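Long-range contact in ribonucleoside-diphosphate reductase small chain 2 (Saccharomyces cerevisiae, PDB 1JK0), which partners the other small chain in yeast ribonucleotide reductase, supporting its folding and assembly with the large subunits for deoxyribonucleotide synthesis: residues E44-V52 / A222-H233. Numbering follows the deposited sequence.
Sequences EIWAAYKKV and AYTDFSCLLFAH
With chi1 at -171°, Phe-226 has CG trans to its backbone nitrogen, and the ring reaches across to Ile-45; Leu-229, whose chi1 of 168° is similar, sets CD2 against the backbone of Ile-45, 3.8 Å from its CA, and CD1 against CB of Glu-44. This is antiparallel helix packing in the ferritin-like helical fold of the ribonucleotide reductase small chain, and it illustrates how two helical segments whose axes come within 10.6 Å are joined largely by apolar side chains, without hydrogen bonds between them. The two axes run at 173°, and the pairs Ile-45/Leu-229, Ala-48/Phe-226 and Val-52/Ala-222 set the register.

Ile-45 presents CB to the rim of the Phe-226 ring, near its plane, while its CG2 methyl meets CD2 of Leu-230 at 3.8 Å, the two side chains crossing at roughly a right angle. One turn on, the small Ala-48 offers CB to CD1 of Phe-226. Helix 111-138 completes this core: Phe-116 stacks on Phe-226, and Tyr-117 meets it edge-to-face.

At the far end CG1 of Val-52 packs on CB of Ala-222, 4.1 Å apart, with the Tyr-223 ring nearby. Where helix 207-232 ends, the Glu-44 carboxylate lies nearly coplanar with the His-233 imidazole at its edge, and the carbonyl oxygen of Leu-229 sits 3.5 Å above the centre of that ring.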
ATOM      1  N   GLU B  44      -3.740   9.002  19.172  1.00 20.07           N
ATOM      2  CA  GLU B  44      -5.128   8.651  18.913  1.00 21.72           C
ATOM      3  C   GLU B  44      -5.342   7.895  17.607  1.00 21.51           C
ATOM      4  O   GLU B  44      -5.854   6.775  17.632  1.00 21.25           O
ATOM      5  CB  GLU B  44      -6.001   9.915  18.921  1.00 23.90           C
ATOM      6  CG  GLU B  44      -5.230  11.260  18.990  1.00 25.71           C
ATOM      7  CD  GLU B  44      -4.319  11.547  17.791  1.00 21.65           C
ATOM      8  OE1 GLU B  44      -4.429  12.631  17.199  1.00 24.47           O
ATOM      9  OE2 GLU B  44      -3.490  10.706  17.434  1.00 22.83           O
ATOM     10  N   ILE B  45      -4.966   8.482  16.469  1.00 21.13           N
ATOM     11  CA  ILE B  45      -5.171   7.772  15.208  1.00 22.30           C
ATOM     12  C   ILE B  45      -4.327   6.501  15.156  1.00 20.03           C
ATOM     13  O   ILE B  45      -4.759   5.510  14.563  1.00 18.60           O
ATOM     14  CB  ILE B  45      -4.895   8.657  13.945  1.00 25.02           C
ATOM     15  CG1 ILE B  45      -3.437   9.051  13.878  1.00 30.34           C
ATOM     16  CG2 ILE B  45      -5.734   9.924  13.983  1.00 25.52           C
ATOM     17  CD1 ILE B  45      -3.162  10.080  12.800  1.00 36.44           C
ATOM     18  N   TRP B  46      -3.154   6.516  15.801  1.00 17.07           N
ATOM     19  CA  TRP B  46      -2.263   5.338  15.823  1.00 17.52           C
ATOM     20  C   TRP B  46      -2.941   4.170  16.539  1.00 17.82           C
ATOM     21  O   TRP B  46      -2.912   3.034  16.054  1.00 17.21           O
ATOM     22  CB  TRP B  46      -0.926   5.671  16.520  1.00 15.09           C
ATOM     23  CG  TRP B  46       0.184   4.597  16.478  1.00 14.68           C
ATOM     24  CD1 TRP B  46       0.848   4.062  17.566  1.00 16.90           C
ATOM     25  CD2 TRP B  46       0.851   4.064  15.321  1.00 12.18           C
ATOM     26  NE1 TRP B  46       1.883   3.251  17.155  1.00 14.04           N
ATOM     27  CE2 TRP B  46       1.908   3.232  15.785  1.00 13.62           C
ATOM     28  CE3 TRP B  46       0.671   4.210  13.943  1.00 12.88           C
ATOM     29  CZ2 TRP B  46       2.770   2.554  14.912  1.00 13.22           C
ATOM     30  CZ3 TRP B  46       1.542   3.528  13.074  1.00 14.46           C
ATOM     31  CH2 TRP B  46       2.573   2.717  13.567  1.00 13.94           C
ATOM     32  N   ALA B  47      -3.545   4.450  17.693  1.00 19.02           N
ATOM     33  CA  ALA B  47      -4.232   3.415  18.455  1.00 19.15           C
ATOM     34  C   ALA B  47      -5.413   2.946  17.616  1.00 20.17           C
ATOM     35  O   ALA B  47      -5.819   1.787  17.695  1.00 20.25           O
ATOM     36  CB  ALA B  47      -4.704   3.957  19.781  1.00 16.20           C
ATOM     37  N   ALA B  48      -5.964   3.843  16.803  1.00 20.92           N
ATOM     38  CA  ALA B  48      -7.075   3.446  15.944  1.00 22.95           C
ATOM     39  C   ALA B  48      -6.543   2.460  14.903  1.00 23.96           C
ATOM     40  O   ALA B  48      -7.178   1.451  14.612  1.00 25.19           O
ATOM     41  CB  ALA B  48      -7.684   4.657  15.259  1.00 20.52           C
ATOM     42  N   TYR B  49      -5.372   2.760  14.342  1.00 24.02           N
ATOM     43  CA  TYR B  49      -4.771   1.885  13.339  1.00 22.86           C
ATOM     44  C   TYR B  49      -4.419   0.524  13.948  1.00 22.20           C
ATOM     45  O   TYR B  49      -4.707  -0.512  13.350  1.00 23.26           O
ATOM     46  CB  TYR B  49      -3.532   2.546  12.715  1.00 20.39           C
ATOM     47  CG  TYR B  49      -2.656   1.592  11.936  1.00 19.28           C
ATOM     48  CD1 TYR B  49      -3.131   0.951  10.791  1.00 18.56           C
ATOM     49  CD2 TYR B  49      -1.356   1.292  12.377  1.00 18.68           C
ATOM     50  CE1 TYR B  49      -2.331   0.022  10.104  1.00 19.33           C
ATOM     51  CE2 TYR B  49      -0.553   0.378  11.710  1.00 17.20           C
ATOM     52  CZ  TYR B  49      -1.045  -0.260  10.574  1.00 19.47           C
ATOM     53  OH  TYR B  49      -0.262  -1.182   9.920  1.00 19.27           O
ATOM     54  N   LYS B  50      -3.821   0.520  15.138  1.00 21.02           N
ATOM     55  CA  LYS B  50      -3.469  -0.741  15.801  1.00 20.73           C
ATOM     56  C   LYS B  50      -4.696  -1.593  16.049  1.00 20.57           C
ATOM     57  O   LYS B  50      -4.663  -2.811  15.927  1.00 19.63           O
ATOM     58  CB  LYS B  50      -2.765  -0.476  17.125  1.00 16.90           C
ATOM     59  CG  LYS B  50      -1.350   0.027  16.930  1.00 20.83           C
ATOM     60  CD  LYS B  50      -0.514  -1.017  16.180  1.00 21.06           C
ATOM     61  CE  LYS B  50       0.813  -0.474  15.713  1.00 18.59           C
ATOM     62  NZ  LYS B  50       1.599  -1.577  15.098  1.00 18.48           N
ATOM     63  N   LYS B  51      -5.795  -0.931  16.371  1.00 22.16           N
ATOM     64  CA  LYS B  51      -7.027  -1.628  16.648  1.00 23.26           C
ATOM     65  C   LYS B  51      -7.584  -2.346  15.417  1.00 23.61           C
ATOM     66  O   LYS B  51      -8.049  -3.482  15.524  1.00 24.14           O
ATOM     67  CB  LYS B  51      -8.049  -0.654  17.223  1.00 25.21           C
ATOM     68  CG  LYS B  51      -9.234  -1.341  17.871  1.00 30.17           C
ATOM     69  CD  LYS B  51     -10.276  -0.357  18.377  1.00 32.65           C
ATOM     70  CE  LYS B  51     -11.419  -1.106  19.050  1.00 35.43           C
ATOM     71  NZ  LYS B  51     -10.924  -1.906  20.213  1.00 36.90           N
ATOM     72  N   VAL B  52      -7.549  -1.712  14.247  1.00 22.45           N
ATOM     73  CA  VAL B  52      -8.066  -2.403  13.071  1.00 21.52           C
ATOM     74  C   VAL B  52      -7.040  -3.418  12.583  1.00 21.63           C
ATOM     75  O   VAL B  52      -7.417  -4.442  12.028  1.00 21.23           O
ATOM     76  CB  VAL B  52      -8.464  -1.425  11.903  1.00 20.58           C
ATOM     77  CG1 VAL B  52      -9.470  -0.411  12.408  1.00 22.11           C
ATOM     78  CG2 VAL B  52      -7.246  -0.736  11.338  1.00 18.12           C
ATOM     79  N   ALA B 222     -15.690   1.122  12.700  1.00 26.58           N
ATOM     80  CA  ALA B 222     -14.384   1.709  12.997  1.00 24.33           C
ATOM     81  C   ALA B 222     -14.003   2.709  11.919  1.00 25.37           C
ATOM     82  O   ALA B 222     -13.586   3.819  12.228  1.00 25.47           O
ATOM     83  CB  ALA B 222     -13.323   0.638  13.088  1.00 21.21           C
ATOM     84  N   TYR B 223     -14.140   2.331  10.651  1.00 27.50           N
ATOM     85  CA  TYR B 223     -13.789   3.262   9.582  1.00 29.26           C
ATOM     86  C   TYR B 223     -14.622   4.547   9.698  1.00 29.86           C
ATOM     87  O   TYR B 223     -14.157   5.620   9.302  1.00 31.43           O
ATOM     88  CB  TYR B 223     -13.989   2.631   8.189  1.00 27.98           C
ATOM     89  CG  TYR B 223     -13.242   1.336   7.942  1.00 27.79           C
ATOM     90  CD1 TYR B 223     -13.738   0.400   7.039  1.00 29.98           C
ATOM     91  CD2 TYR B 223     -12.068   1.025   8.624  1.00 27.78           C
ATOM     92  CE1 TYR B 223     -13.098  -0.808   6.825  1.00 29.18           C
ATOM     93  CE2 TYR B 223     -11.416  -0.183   8.412  1.00 26.06           C
ATOM     94  CZ  TYR B 223     -11.942  -1.094   7.516  1.00 28.59           C
ATOM     95  OH  TYR B 223     -11.349  -2.317   7.320  1.00 31.75           O
ATOM     96  N   THR B 224     -15.844   4.457  10.230  1.00 30.32           N
ATOM     97  CA  THR B 224     -16.674   5.658  10.370  1.00 31.14           C
ATOM     98  C   THR B 224     -16.141   6.472  11.542  1.00 30.17           C
ATOM     99  O   THR B 224     -15.964   7.686  11.439  1.00 28.94           O
ATOM    100  CB  THR B 224     -18.178   5.325  10.608  1.00 33.06           C
ATOM    101  OG1 THR B 224     -18.692   4.558   9.511  1.00 32.11           O
ATOM    102  CG2 THR B 224     -18.999   6.616  10.697  1.00 34.44           C
ATOM    103  N   ASP B 225     -15.872   5.790  12.652  1.00 30.69           N
ATOM    104  CA  ASP B 225     -15.319   6.442  13.835  1.00 30.72           C
ATOM    105  C   ASP B 225     -14.057   7.200  13.496  1.00 29.88           C
ATOM    106  O   ASP B 225     -13.862   8.318  13.946  1.00 30.13           O
ATOM    107  CB  ASP B 225     -14.953   5.428  14.910  1.00 32.36           C
ATOM    108  CG  ASP B 225     -15.985   5.335  15.996  1.00 36.76           C
ATOM    109  OD1 ASP B 225     -16.618   6.376  16.291  1.00 40.19           O
ATOM    110  OD2 ASP B 225     -16.146   4.230  16.567  1.00 37.64           O
ATOM    111  N   PHE B 226     -13.184   6.578  12.714  1.00 30.47           N
ATOM    112  CA  PHE B 226     -11.929   7.219  12.368  1.00 30.10           C
ATOM    113  C   PHE B 226     -12.172   8.622  11.850  1.00 31.06           C
ATOM    114  O   PHE B 226     -11.387   9.530  12.128  1.00 32.41           O
ATOM    115  CB  PHE B 226     -11.141   6.410  11.331  1.00 26.98           C
ATOM    116  CG  PHE B 226      -9.754   6.925  11.109  1.00 24.15           C
ATOM    117  CD1 PHE B 226      -8.826   6.925  12.148  1.00 24.98           C
ATOM    118  CD2 PHE B 226      -9.388   7.475   9.890  1.00 24.73           C
ATOM    119  CE1 PHE B 226      -7.558   7.471  11.980  1.00 22.65           C
ATOM    120  CE2 PHE B 226      -8.124   8.026   9.707  1.00 24.23           C
ATOM    121  CZ  PHE B 226      -7.206   8.022  10.763  1.00 22.70           C
ATOM    122  N   SER B 227     -13.255   8.818  11.107  1.00 30.76           N
ATOM    123  CA  SER B 227     -13.529  10.152  10.591  1.00 31.39           C
ATOM    124  C   SER B 227     -14.071  11.043  11.704  1.00 31.89           C
ATOM    125  O   SER B 227     -13.909  12.260  11.668  1.00 31.09           O
ATOM    126  CB  SER B 227     -14.488  10.081   9.406  1.00 31.60           C
ATOM    127  OG  SER B 227     -13.878   9.382   8.323  1.00 33.76           O
ATOM    128  N   CYS B 228     -14.701  10.441  12.708  1.00 32.99           N
ATOM    129  CA  CYS B 228     -15.202  11.217  13.835  1.00 33.65           C
ATOM    130  C   CYS B 228     -14.007  11.593  14.696  1.00 34.01           C
ATOM    131  O   CYS B 228     -14.010  12.614  15.372  1.00 35.20           O
ATOM    132  CB  CYS B 228     -16.205  10.407  14.647  1.00 32.84           C
ATOM    133  SG  CYS B 228     -17.819  10.297  13.860  1.00 39.64           S
ATOM    134  N   LEU B 229     -12.981  10.751  14.659  1.00 34.46           N
ATOM    135  CA  LEU B 229     -11.763  10.996  15.408  1.00 34.07           C
ATOM    136  C   LEU B 229     -10.958  12.112  14.750  1.00 35.13           C
ATOM    137  O   LEU B 229     -10.401  12.965  15.437  1.00 35.67           O
ATOM    138  CB  LEU B 229     -10.913   9.733  15.472  1.00 33.73           C
ATOM    139  CG  LEU B 229      -9.493   9.976  15.973  1.00 32.80           C
ATOM    140  CD1 LEU B 229      -9.543  10.621  17.336  1.00 33.58           C
ATOM    141  CD2 LEU B 229      -8.740   8.665  16.018  1.00 33.70           C
ATOM    142  N   LEU B 230     -10.872  12.103  13.424  1.00 34.83           N
ATOM    143  CA  LEU B 230     -10.134  13.156  12.740  1.00 36.61           C
ATOM    144  C   LEU B 230     -10.877  14.455  12.990  1.00 40.02           C
ATOM    145  O   LEU B 230     -10.326  15.407  13.553  1.00 40.52           O
ATOM    146  CB  LEU B 230     -10.046  12.879  11.239  1.00 32.43           C
ATOM    147  CG  LEU B 230      -9.190  11.658  10.901  1.00 29.74           C
ATOM    148  CD1 LEU B 230      -9.142  11.472   9.404  1.00 26.53           C
ATOM    149  CD2 LEU B 230      -7.788  11.843  11.467  1.00 26.61           C
ATOM    150  N   PHE B 231     -12.141  14.477  12.587  1.00 43.09           N
ATOM    151  CA  PHE B 231     -12.975  15.650  12.779  1.00 45.26           C
ATOM    152  C   PHE B 231     -12.727  16.231  14.176  1.00 44.71           C
ATOM    153  O   PHE B 231     -12.389  17.407  14.324  1.00 44.59           O
ATOM    154  CB  PHE B 231     -14.451  15.276  12.643  1.00 47.56           C
ATOM    155  CG  PHE B 231     -15.375  16.459  12.677  1.00 49.71           C
ATOM    156  CD1 PHE B 231     -15.572  17.237  11.538  1.00 51.16           C
ATOM    157  CD2 PHE B 231     -16.024  16.812  13.853  1.00 50.14           C
ATOM    158  CE1 PHE B 231     -16.401  18.347  11.572  1.00 52.43           C
ATOM    159  CE2 PHE B 231     -16.855  17.920  13.901  1.00 51.45           C
ATOM    160  CZ  PHE B 231     -17.046  18.692  12.761  1.00 53.73           C
ATOM    161  N   ALA B 232     -12.882  15.394  15.194  1.00 42.74           N
ATOM    162  CA  ALA B 232     -12.685  15.826  16.569  1.00 41.62           C
ATOM    163  C   ALA B 232     -11.408  16.625  16.762  1.00 40.96           C
ATOM    164  O   ALA B 232     -11.367  17.554  17.557  1.00 42.39           O
ATOM    165  CB  ALA B 232     -12.680  14.630  17.485  1.00 40.54           C
ATOM    166  N   HIS B 233     -10.361  16.280  16.031  1.00 40.32           N
ATOM    167  CA  HIS B 233      -9.103  16.992  16.185  1.00 40.20           C
ATOM    168  C   HIS B 233      -8.975  18.238  15.325  1.00 39.68           C
ATOM    169  O   HIS B 233      -7.912  18.843  15.247  1.00 39.76           O
ATOM    170  CB  HIS B 233      -7.940  16.033  15.934  1.00 40.62           C
ATOM    171  CG  HIS B 233      -7.876  14.919  16.929  1.00 39.98           C
ATOM    172  ND1 HIS B 233      -8.729  14.847  18.010  1.00 39.88           N
ATOM    173  CD2 HIS B 233      -7.078  13.829  17.007  1.00 39.22           C
ATOM    174  CE1 HIS B 233      -8.463  13.761  18.710  1.00 39.57           C
ATOM    175  NE2 HIS B 233      -7.464  13.125  18.123  1.00 39.81           N
TER